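Local coordinates for protein-glutamine gamma-glutamyltransferase (Pagrus major, PDB 1G0D) that is a calcium-dependent transglutaminase that probably cross-links or modifies proteins by joining peptide-bound glutamine to lysine or other primary amines, at residues A[140-145]-A[338-343]; A[289-294]-A[423-428]; A[36-41]-A[133-138]. All blocks are in the same frame, centred on the assembly; numbering follows the deposited sequence.

Contact 1 of 3, residues A[140-145]-A[338-343]; sequences DDMVYL and WMSRED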
loop_
_atom_site.group_PDB
_atom_site.type_symbol
_atom_site.label_atom_id
_atom_site.label_comp_id
_atom_site.label_asym_id
_atom_site.label_seq_id
_atom_site.Cartn_x
_atom_site.Cartn_y
_atom_site.Cartn_z
ATOM N N ASP A 140 -10.670 -17.661 17.593
ATOM C CA ASP A 140 -9.634 -17.607 18.598
ATOM C C ASP A 140 -8.329 -17.044 18.062
ATOM O O ASP A 140 -7.370 -16.853 18.816
ATOM C CB ASP A 140 -9.375 -18.979 19.128
ATOM C CG ASP A 140 -10.524 -19.497 19.893
ATOM O OD1 ASP A 140 -10.615 -20.728 19.991
ATOM O OD2 ASP A 140 -11.336 -18.686 20.386
ATOM N N ASP A 141 -8.277 -16.784 16.760
ATOM C CA ASP A 141 -7.066 -16.248 16.151
ATOM C C ASP A 141 -6.967 -14.758 16.478
ATOM O O ASP A 141 -7.984 -14.042 16.476
ATOM C CB ASP A 141 -7.114 -16.461 14.633
ATOM C CG ASP A 141 -5.760 -16.263 13.966
ATOM O OD1 ASP A 141 -4.992 -15.372 14.397
ATOM O OD2 ASP A 141 -5.461 -16.996 13.002
ATOM N N MET A 142 -5.754 -14.288 16.756
ATOM C CA MET A 142 -5.566 -12.882 17.057
ATOM C C MET A 142 -5.940 -11.952 15.896
ATOM O O MET A 142 -6.293 -10.797 16.129
ATOM C CB MET A 142 -4.136 -12.652 17.524
ATOM C CG MET A 142 -3.952 -12.817 19.054
ATOM S SD MET A 142 -2.186 -12.717 19.480
ATOM C CE MET A 142 -1.405 -14.122 18.285
ATOM N N VAL A 143 -5.894 -12.434 14.649
ATOM C CA VAL A 143 -6.291 -11.593 13.509
ATOM C C VAL A 143 -7.822 -11.685 13.214
ATOM O O VAL A 143 -8.336 -11.142 12.235
ATOM C CB VAL A 143 -5.515 -11.977 12.246
ATOM C CG1 VAL A 143 -4.031 -11.737 12.451
ATOM C CG2 VAL A 143 -5.743 -13.426 11.944
ATOM N N TYR A 144 -8.557 -12.343 14.098
ATOM C CA TYR A 144 -9.984 -12.488 13.931
ATOM C C TYR A 144 -10.708 -11.174 13.704
ATOM O O TYR A 144 -10.577 -10.251 14.524
ATOM C CB TYR A 144 -10.567 -13.136 15.173
ATOM C CG TYR A 144 -12.039 -13.397 15.039
ATOM C CD1 TYR A 144 -12.547 -14.041 13.921
ATOM C CD2 TYR A 144 -12.929 -13.025 16.046
ATOM C CE1 TYR A 144 -13.923 -14.328 13.808
ATOM C CE2 TYR A 144 -14.315 -13.310 15.939
ATOM C CZ TYR A 144 -14.803 -13.973 14.818
ATOM O OH TYR A 144 -16.143 -14.350 14.745
ATOM N N LEU A 145 -11.464 -11.104 12.602
ATOM C CA LEU A 145 -12.276 -9.941 12.230
ATOM C C LEU A 145 -13.702 -10.508 12.087
ATOM O O LEU A 145 -13.987 -11.240 11.141
ATOM C CB LEU A 145 -11.796 -9.347 10.895
ATOM C CG LEU A 145 -12.071 -7.833 10.615
ATOM C CD1 LEU A 145 -11.238 -7.295 9.411
ATOM C CD2 LEU A 145 -13.551 -7.629 10.345
ATOM N N TRP A 338 -5.298 -5.523 10.493
ATOM C CA TRP A 338 -6.161 -5.889 11.611
ATOM C C TRP A 338 -5.558 -6.969 12.460
ATOM O O TRP A 338 -5.205 -8.013 11.959
ATOM C CB TRP A 338 -7.507 -6.416 11.117
ATOM C CG TRP A 338 -8.496 -6.601 12.217
ATOM C CD1 TRP A 338 -8.692 -7.728 12.992
ATOM C CD2 TRP A 338 -9.425 -5.619 12.702
ATOM N NE1 TRP A 338 -9.693 -7.498 13.920
ATOM C CE2 TRP A 338 -10.155 -6.206 13.757
ATOM C CE3 TRP A 338 -9.713 -4.290 12.345
ATOM C CZ2 TRP A 338 -11.148 -5.508 14.454
ATOM C CZ3 TRP A 338 -10.704 -3.597 13.040
ATOM C CH2 TRP A 338 -11.405 -4.205 14.078
ATOM N N MET A 339 -5.468 -6.716 13.754
ATOM C CA MET A 339 -4.946 -7.692 14.701
ATOM C C MET A 339 -5.168 -7.163 16.123
ATOM O O MET A 339 -5.327 -5.959 16.327
ATOM C CB MET A 339 -3.465 -7.889 14.484
ATOM C CG MET A 339 -2.601 -6.702 14.884
ATOM S SD MET A 339 -0.937 -6.961 14.244
ATOM C CE MET A 339 -1.151 -6.585 12.621
ATOM N N SER A 340 -5.213 -8.065 17.091
ATOM C CA SER A 340 -5.359 -7.675 18.467
ATOM C C SER A 340 -3.943 -7.490 19.039
ATOM O O SER A 340 -2.993 -8.205 18.676
ATOM C CB SER A 340 -6.116 -8.751 19.220
ATOM O OG SER A 340 -5.275 -9.848 19.476
ATOM N N ARG A 341 -3.805 -6.531 19.941
ATOM C CA ARG A 341 -2.501 -6.215 20.514
ATOM C C ARG A 341 -2.373 -6.670 21.940
ATOM O O ARG A 341 -2.496 -5.888 22.881
ATOM C CB ARG A 341 -2.226 -4.701 20.451
ATOM C CG ARG A 341 -2.134 -4.138 19.060
ATOM C CD ARG A 341 -1.008 -4.781 18.255
ATOM N NE ARG A 341 0.324 -4.561 18.816
ATOM C CZ ARG A 341 1.037 -3.444 18.679
ATOM N NH1 ARG A 341 2.242 -3.349 19.229
ATOM N NH2 ARG A 341 0.544 -2.423 18.008
ATOM N N GLU A 342 -2.112 -7.947 22.104
ATOM C CA GLU A 342 -1.952 -8.473 23.427
ATOM C C GLU A 342 -0.659 -7.966 24.060
ATOM O O GLU A 342 -0.442 -8.098 25.261
ATOM C CB GLU A 342 -1.984 -9.979 23.340
ATOM C CG GLU A 342 -3.317 -10.469 22.872
ATOM C CD GLU A 342 -3.573 -11.897 23.283
ATOM O OE1 GLU A 342 -4.531 -12.491 22.739
ATOM O OE2 GLU A 342 -2.816 -12.426 24.137
ATOM N N ASP A 343 0.204 -7.365 23.254
ATOM C CA ASP A 343 1.454 -6.837 23.787
ATOM C C ASP A 343 1.311 -5.438 24.408
ATOM O O ASP A 343 2.291 -4.876 24.878
ATOM C CB ASP A 343 2.530 -6.814 22.686
ATOM C CG ASP A 343 2.153 -5.944 21.499
ATOM O OD1 ASP A 343 0.972 -5.947 21.109
ATOM O OD2 ASP A 343 3.045 -5.265 20.948
#
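Trp338 and Tyr144 open the polar part of this contact: indole NE1 of Trp338 donates to Tyr144 O at 3.0 Å. The bond is bent, with an N-H...O angle of 134°, and the nitrogen stands above the carbonyl plane, on no lone pair. Ser340 N donates to Met142 O at 3.1 Å, again from above the plane. Both acceptors are thus backbone carbonyls of the loop.

The apolar part centres on the indole. With CG anti to its backbone N (chi1 -171°), Trp338 extends its ring beneath Leu145, whose side chain crosses it at about a right angle; Leu145 CG sits 3.9 Å from the centroid of the five-membered ring, almost on the normal, a CH-pi contact. Beside Ser340, Met142 lays CG 3.3 Å from Ser340 OG and passes its sulfur across the carboxylate of Glu342.

The loop owes its shape to a type I beta turn from Asp141 to Tyr144, combined with an Asx turn in which Val143 N donates to Asp141 OD1 at 3.1 Å. This turn docks on the end of strand 329-339, the strand of the transglutaminase catalytic core that also carries the active-site His332.

Contact 2 of 3, residues A[289-294]-A[423-428]; sequences PTRPIT and ISTKSV. With SO4 (sulfate ion), chain B.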
loop_
_atom_site.group_PDB
_atom_site.type_symbol
_atom_site.label_atom_id
_atom_site.label_comp_id
_atom_site.label_asym_id
_atom_site.label_seq_id
_atom_site.Cartn_x
_atom_site.Cartn_y
_atom_site.Cartn_z
ATOM N N PRO A 289 -5.634 -9.312 7.682
ATOM C CA PRO A 289 -6.501 -8.314 7.040
ATOM C C PRO A 289 -5.759 -6.968 6.839
ATOM O O PRO A 289 -5.252 -6.374 7.806
ATOM C CB PRO A 289 -7.678 -8.203 8.001
ATOM C CG PRO A 289 -7.669 -9.442 8.731
ATOM C CD PRO A 289 -6.276 -9.908 8.854
ATOM N N THR A 290 -5.706 -6.477 5.597
ATOM C CA THR A 290 -4.949 -5.242 5.288
ATOM C C THR A 290 -5.572 -4.308 4.223
ATOM O O THR A 290 -6.199 -4.753 3.252
ATOM C CB THR A 290 -3.492 -5.671 4.837
ATOM O OG1 THR A 290 -2.888 -6.454 5.876
ATOM C CG2 THR A 290 -2.598 -4.487 4.515
ATOM N N ARG A 291 -5.421 -3.008 4.399
ATOM C CA ARG A 291 -5.918 -2.077 3.385
ATOM C C ARG A 291 -5.010 -0.866 3.256
ATOM O O ARG A 291 -4.596 -0.270 4.258
ATOM C CB ARG A 291 -7.307 -1.578 3.712
ATOM C CG ARG A 291 -7.477 -1.142 5.137
ATOM C CD ARG A 291 -8.846 -0.565 5.339
ATOM N NE ARG A 291 -8.973 -0.007 6.669
ATOM C CZ ARG A 291 -10.115 0.389 7.206
ATOM N NH1 ARG A 291 -11.249 0.287 6.519
ATOM N NH2 ARG A 291 -10.112 0.901 8.430
ATOM N N PRO A 292 -4.645 -0.501 2.024
ATOM C CA PRO A 292 -3.779 0.665 1.843
ATOM C C PRO A 292 -4.497 1.951 2.166
ATOM O O PRO A 292 -5.557 2.216 1.581
ATOM C CB PRO A 292 -3.406 0.612 0.366
ATOM C CG PRO A 292 -3.690 -0.788 -0.022
ATOM C CD PRO A 292 -4.910 -1.159 0.740
ATOM N N ILE A 293 -3.954 2.740 3.101
ATOM C CA ILE A 293 -4.584 4.023 3.384
ATOM C C ILE A 293 -3.703 5.186 2.885
ATOM O O ILE A 293 -2.477 5.099 2.941
ATOM C CB ILE A 293 -4.969 4.217 4.879
ATOM C CG1 ILE A 293 -3.864 4.866 5.580
ATOM C CG2 ILE A 293 -5.425 2.954 5.580
ATOM C CD1 ILE A 293 -4.435 6.113 6.080
ATOM N N THR A 294 -4.336 6.242 2.352
ATOM C CA THR A 294 -3.621 7.421 1.828
ATOM C C THR A 294 -3.910 8.680 2.639
ATOM O O THR A 294 -5.052 8.973 2.956
ATOM C CB THR A 294 -4.008 7.711 0.360
ATOM O OG1 THR A 294 -3.678 6.587 -0.450
ATOM C CG2 THR A 294 -3.230 8.830 -0.179
ATOM N N ILE A 423 -7.846 11.334 4.696
ATOM C CA ILE A 423 -7.383 9.968 4.834
ATOM C C ILE A 423 -8.397 9.095 4.090
ATOM O O ILE A 423 -9.582 9.120 4.374
ATOM C CB ILE A 423 -7.291 9.628 6.317
ATOM C CG1 ILE A 423 -7.099 10.935 7.098
ATOM C CG2 ILE A 423 -6.168 8.658 6.564
ATOM C CD1 ILE A 423 -5.838 11.002 7.919
ATOM N N SER A 424 -7.917 8.339 3.114
ATOM C CA SER A 424 -8.780 7.534 2.275
ATOM C C SER A 424 -8.351 6.091 2.172
ATOM O O SER A 424 -7.167 5.783 2.268
ATOM C CB SER A 424 -8.769 8.117 0.864
ATOM O OG SER A 424 -9.386 9.389 0.829
ATOM N N THR A 425 -9.335 5.215 1.969
ATOM C CA THR A 425 -9.092 3.804 1.759
ATOM C C THR A 425 -10.238 3.357 0.861
ATOM O O THR A 425 -11.264 4.029 0.785
ATOM C CB THR A 425 -9.071 3.005 3.066
ATOM O OG1 THR A 425 -8.503 1.720 2.810
ATOM C CG2 THR A 425 -10.474 2.788 3.621
ATOM N N LYS A 426 -10.066 2.249 0.152
ATOM C CA LYS A 426 -11.137 1.765 -0.728
ATOM C C LYS A 426 -12.344 1.235 0.056
ATOM O O LYS A 426 -12.222 0.647 1.131
ATOM C CB LYS A 426 -10.628 0.655 -1.677
ATOM C CG LYS A 426 -11.701 0.055 -2.608
ATOM C CD LYS A 426 -11.153 -1.040 -3.506
ATOM C CE LYS A 426 -12.259 -1.936 -4.062
ATOM N NZ LYS A 426 -13.150 -2.425 -2.974
ATOM N N SER A 427 -13.510 1.448 -0.531
ATOM C CA SER A 427 -14.747 1.016 0.042
ATOM C C SER A 427 -14.958 -0.489 -0.114
ATOM O O SER A 427 -14.601 -1.083 -1.124
ATOM C CB SER A 427 -15.873 1.730 -0.650
ATOM O OG SER A 427 -17.072 1.140 -0.217
ATOM N N VAL A 428 -15.585 -1.089 0.894
ATOM C CA VAL A 428 -15.848 -2.496 0.880
ATOM C C VAL A 428 -16.836 -2.886 -0.197
ATOM O O VAL A 428 -16.869 -4.039 -0.653
ATOM C CB VAL A 428 -16.404 -2.949 2.216
ATOM C CG1 VAL A 428 -16.955 -4.345 2.086
ATOM C CG2 VAL A 428 -15.315 -2.921 3.241
HETATM S S SO4 B . -13.621 0.144 9.705
HETATM O O1 SO4 B . -12.787 0.717 10.650
HETATM O O2 SO4 B . -13.342 -1.242 9.663
HETATM O O3 SO4 B . -14.873 0.277 10.298
HETATM O O4 SO4 B . -13.562 0.891 8.478
HETATM O O HOH W 1 -13.033 0.449 3.779
HETATM O O HOH W 2 -5.500 4.443 -0.466
#
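A single antiparallel bridge, Thr294 with Ser424, joins the short strand 424-426 to strand 290-298, an outermost strand of the four-stranded sheet in the catalytic core. It is a hydrogen-bonded pair: Thr294 N donates to Ser424 O at 2.9 Å, and Ser424 N returns a bond of 2.9 Å to Thr294 O, both lying in the carbonyl planes. The same two oxygens receive CA-H...O contacts from the neighbouring residues Ile293 and Ile423. A water donates to Pro292 O and to Thr294 OG1, a hydroxyl that also bonds Tyr163 O.

The pairing lies near both the active site and a probable calcium site of the transglutaminase core. The side chain of Thr294 is about 6 Å from that of the active-site His332, while the side chain of Thr425 is about 4 Å from that of Glu434, a probable calcium ligand by analogy with relatives.

Thr425 faces strand 290-298. Its OG1, swung to the far side of the backbone N (chi1 -166°), lies 3.2 Å from Pro292 O and 3.4 Å from Arg291 CD. The extended Arg291 crosses Thr425 at about a right angle and ends at a sulfate, probably from the crystallisation liquor: NH1 donates to sulfate O4 at 3.1 Å, at the guanidinium edge, while NH2 adds weak bonds to sulfate O4 and O1 and forms a salt bridge with Glu336. Trp351 supplies a cation-pi contact to the arginine and an indole N-H to the sulfate. Were Arg291 replaced by alanine, Glu336 would probably lose its positive mate, and the sulfate and the ring of Trp351 their cationic partner. A second water accepts weakly from Arg291 NH1 and donates to Lys426 O at 2.8 Å.

Contact 3 of 3, residues A[36-41]-A[133-138]; sequences RGQPFS and LFNPWC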
loop_
_atom_site.group_PDB
_atom_site.type_symbol
_atom_site.label_atom_id
_atom_site.label_comp_id
_atom_site.label_asym_id
_atom_site.label_seq_id
_atom_site.Cartn_x
_atom_site.Cartn_y
_atom_site.Cartn_z
ATOM N N ARG A 36 -4.665 -21.557 10.195
ATOM C CA ARG A 36 -4.619 -22.014 11.597
ATOM C C ARG A 36 -5.878 -21.967 12.437
ATOM O O ARG A 36 -6.752 -21.157 12.209
ATOM C CB ARG A 36 -3.513 -21.276 12.358
ATOM C CG ARG A 36 -3.834 -19.871 12.712
ATOM C CD ARG A 36 -2.559 -19.047 12.984
ATOM N NE ARG A 36 -2.872 -17.760 13.634
ATOM C CZ ARG A 36 -1.997 -17.017 14.315
ATOM N NH1 ARG A 36 -0.744 -17.410 14.447
ATOM N NH2 ARG A 36 -2.390 -15.906 14.927
ATOM N N GLY A 37 -5.959 -22.847 13.422
ATOM C CA GLY A 37 -7.116 -22.872 14.293
ATOM C C GLY A 37 -8.310 -23.593 13.696
ATOM O O GLY A 37 -9.350 -23.712 14.344
ATOM N N GLN A 38 -8.151 -24.077 12.462
ATOM C CA GLN A 38 -9.190 -24.787 11.706
ATOM C C GLN A 38 -8.647 -26.178 11.318
ATOM O O GLN A 38 -7.575 -26.302 10.730
ATOM C CB GLN A 38 -9.527 -23.971 10.459
ATOM C CG GLN A 38 -10.684 -24.482 9.647
ATOM C CD GLN A 38 -10.953 -23.637 8.416
ATOM O OE1 GLN A 38 -10.818 -22.418 8.465
ATOM N NE2 GLN A 38 -11.332 -24.284 7.299
ATOM N N PRO A 39 -9.405 -27.238 11.598
ATOM C CA PRO A 39 -8.945 -28.584 11.275
ATOM C C PRO A 39 -8.872 -28.933 9.813
ATOM O O PRO A 39 -9.571 -28.344 8.993
ATOM C CB PRO A 39 -9.946 -29.472 11.994
ATOM C CG PRO A 39 -11.201 -28.674 11.954
ATOM C CD PRO A 39 -10.748 -27.253 12.187
ATOM N N PHE A 40 -8.012 -29.894 9.483
ATOM C CA PHE A 40 -7.907 -30.352 8.109
ATOM C C PHE A 40 -7.827 -31.892 8.085
ATOM O O PHE A 40 -7.317 -32.490 9.022
ATOM C CB PHE A 40 -6.744 -29.645 7.350
ATOM C CG PHE A 40 -5.358 -29.757 7.983
ATOM C CD1 PHE A 40 -4.967 -28.915 9.016
ATOM C CD2 PHE A 40 -4.416 -30.668 7.485
ATOM C CE1 PHE A 40 -3.656 -28.982 9.551
ATOM C CE2 PHE A 40 -3.126 -30.739 8.005
ATOM C CZ PHE A 40 -2.753 -29.892 9.042
ATOM N N SER A 41 -8.383 -32.543 7.056
ATOM C CA SER A 41 -8.372 -34.013 6.996
ATOM C C SER A 41 -7.638 -34.597 5.808
ATOM O O SER A 41 -7.899 -34.238 4.669
ATOM C CB SER A 41 -9.786 -34.556 6.968
ATOM O OG SER A 41 -10.544 -33.983 7.992
ATOM N N LEU A 133 -1.224 -20.463 7.087
ATOM C CA LEU A 133 -1.452 -19.014 7.070
ATOM C C LEU A 133 -2.272 -18.540 8.302
ATOM O O LEU A 133 -2.735 -19.338 9.102
ATOM C CB LEU A 133 -2.227 -18.633 5.800
ATOM C CG LEU A 133 -1.655 -18.753 4.383
ATOM C CD1 LEU A 133 -0.240 -19.267 4.360
ATOM C CD2 LEU A 133 -2.553 -19.624 3.627
ATOM N N PHE A 134 -2.452 -17.229 8.429
ATOM C CA PHE A 134 -3.212 -16.645 9.524
ATOM C C PHE A 134 -4.694 -16.933 9.218
ATOM O O PHE A 134 -5.073 -17.078 8.064
ATOM C CB PHE A 134 -2.951 -15.127 9.571
ATOM C CG PHE A 134 -1.651 -14.756 10.236
ATOM C CD1 PHE A 134 -0.557 -14.330 9.482
ATOM C CD2 PHE A 134 -1.494 -14.884 11.608
ATOM C CE1 PHE A 134 0.673 -14.051 10.094
ATOM C CE2 PHE A 134 -0.265 -14.607 12.230
ATOM C CZ PHE A 134 0.813 -14.196 11.479
ATOM N N ASN A 135 -5.538 -16.995 10.246
ATOM C CA ASN A 135 -6.956 -17.301 10.067
ATOM C C ASN A 135 -7.876 -16.271 10.692
ATOM O O ASN A 135 -8.302 -16.443 11.833
ATOM C CB ASN A 135 -7.263 -18.639 10.714
ATOM C CG ASN A 135 -8.445 -19.303 10.101
ATOM O OD1 ASN A 135 -9.189 -18.674 9.353
ATOM N ND2 ASN A 135 -8.643 -20.580 10.395
ATOM N N PRO A 136 -8.187 -15.175 9.970
ATOM C CA PRO A 136 -9.079 -14.154 10.525
ATOM C C PRO A 136 -10.535 -14.583 10.612
ATOM O O PRO A 136 -11.365 -13.811 11.070
ATOM C CB PRO A 136 -8.906 -12.949 9.593
ATOM C CG PRO A 136 -8.261 -13.446 8.394
ATOM C CD PRO A 136 -7.673 -14.808 8.648
ATOM N N TRP A 137 -10.857 -15.793 10.156
ATOM C CA TRP A 137 -12.225 -16.272 10.250
ATOM C C TRP A 137 -12.400 -17.152 11.476
ATOM O O TRP A 137 -13.519 -17.512 11.812
ATOM C CB TRP A 137 -12.587 -17.102 9.057
ATOM C CG TRP A 137 -12.705 -16.345 7.836
ATOM C CD1 TRP A 137 -13.804 -15.692 7.388
ATOM C CD2 TRP A 137 -11.681 -16.149 6.861
ATOM N NE1 TRP A 137 -13.533 -15.084 6.173
ATOM C CE2 TRP A 137 -12.238 -15.345 5.828
ATOM C CE3 TRP A 137 -10.341 -16.571 6.755
ATOM C CZ2 TRP A 137 -11.493 -14.950 4.696
ATOM C CZ3 TRP A 137 -9.599 -16.166 5.621
ATOM C CH2 TRP A 137 -10.185 -15.363 4.615
ATOM N N CYS A 138 -11.292 -17.531 12.113
ATOM C CA CYS A 138 -11.321 -18.368 13.303
ATOM C C CYS A 138 -11.355 -17.485 14.541
ATOM O O CYS A 138 -10.424 -16.742 14.804
ATOM C CB CYS A 138 -10.086 -19.229 13.341
ATOM S SG CYS A 138 -9.824 -19.916 14.948
HETATM O O HOH W 3 -10.587 -20.051 7.260
#
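Asn135 ND2 reaches two oxygens of the facing segment. It donates to Arg36 O at 2.7 Å, with that oxygen in the plane of the asparagine amide, and more weakly to Gln38 OE1 at 3.4 Å. Asn135 is the first residue of a type I beta turn that runs to Cys138, in the loop that follows strand 121-133, the last strand of the N-terminal beta-sandwich. Its chi1 of -155° places CG roughly opposite the backbone N and brings the amide up to Arg36 O and Gln38 OE1. A water donates to both Asn135 OD1 and Gln38 OE1, the latter at 2.7 Å, and so links the two crossing amides a second time; the NE2 of Gln38 is occupied by Ala21 O.

One backbone bond, Arg36 N to Leu133 O at 3.1 Å, continues the pairing of strand 33-35 with strand 121-133. The arginine then runs alongside Phe134 in the same direction. Phe134 CD2 sits over the centre of one guanidinium face, 3.5 Å from Arg36 CZ, with the ring plane turned 71° from that of the guanidinium. The N-H groups separately meet Asp141, in a salt bridge, and the carbonyls Ser210 O and Ala103 O.

Beside the turn the chain needs a glycine: at the backbone angles of Gly37 a beta carbon would be jammed against the carbonyl O of Arg36, and it would also collide with Cys138 SG, which already lies 4.1 Å from Gly37 CA.

How the contacts relate
The three contacts form a chain of neighbours leading from the N-terminal beta-sandwich into the catalytic core. Contact 3 comes first and closes before the others begin; contacts 1 and 2 then cross, their segments alternating along the sequence. Centres of contacts 1 and 3 are 14 Å apart, and Asp141 of contact 1 holds both the side chain of Arg36 and the backbone N of Asn135. Contacts 1 and 2, 19 Å apart, share one sheet, in which strands 329-339 and 290-298 are adjacent and Trp338 N probably bonds Pro289 O. Contacts 2 and 3, at 25 Å, meet where Pro289 packs on Pro136. The interdomain linker is thereby tied to the sheet that carries His332.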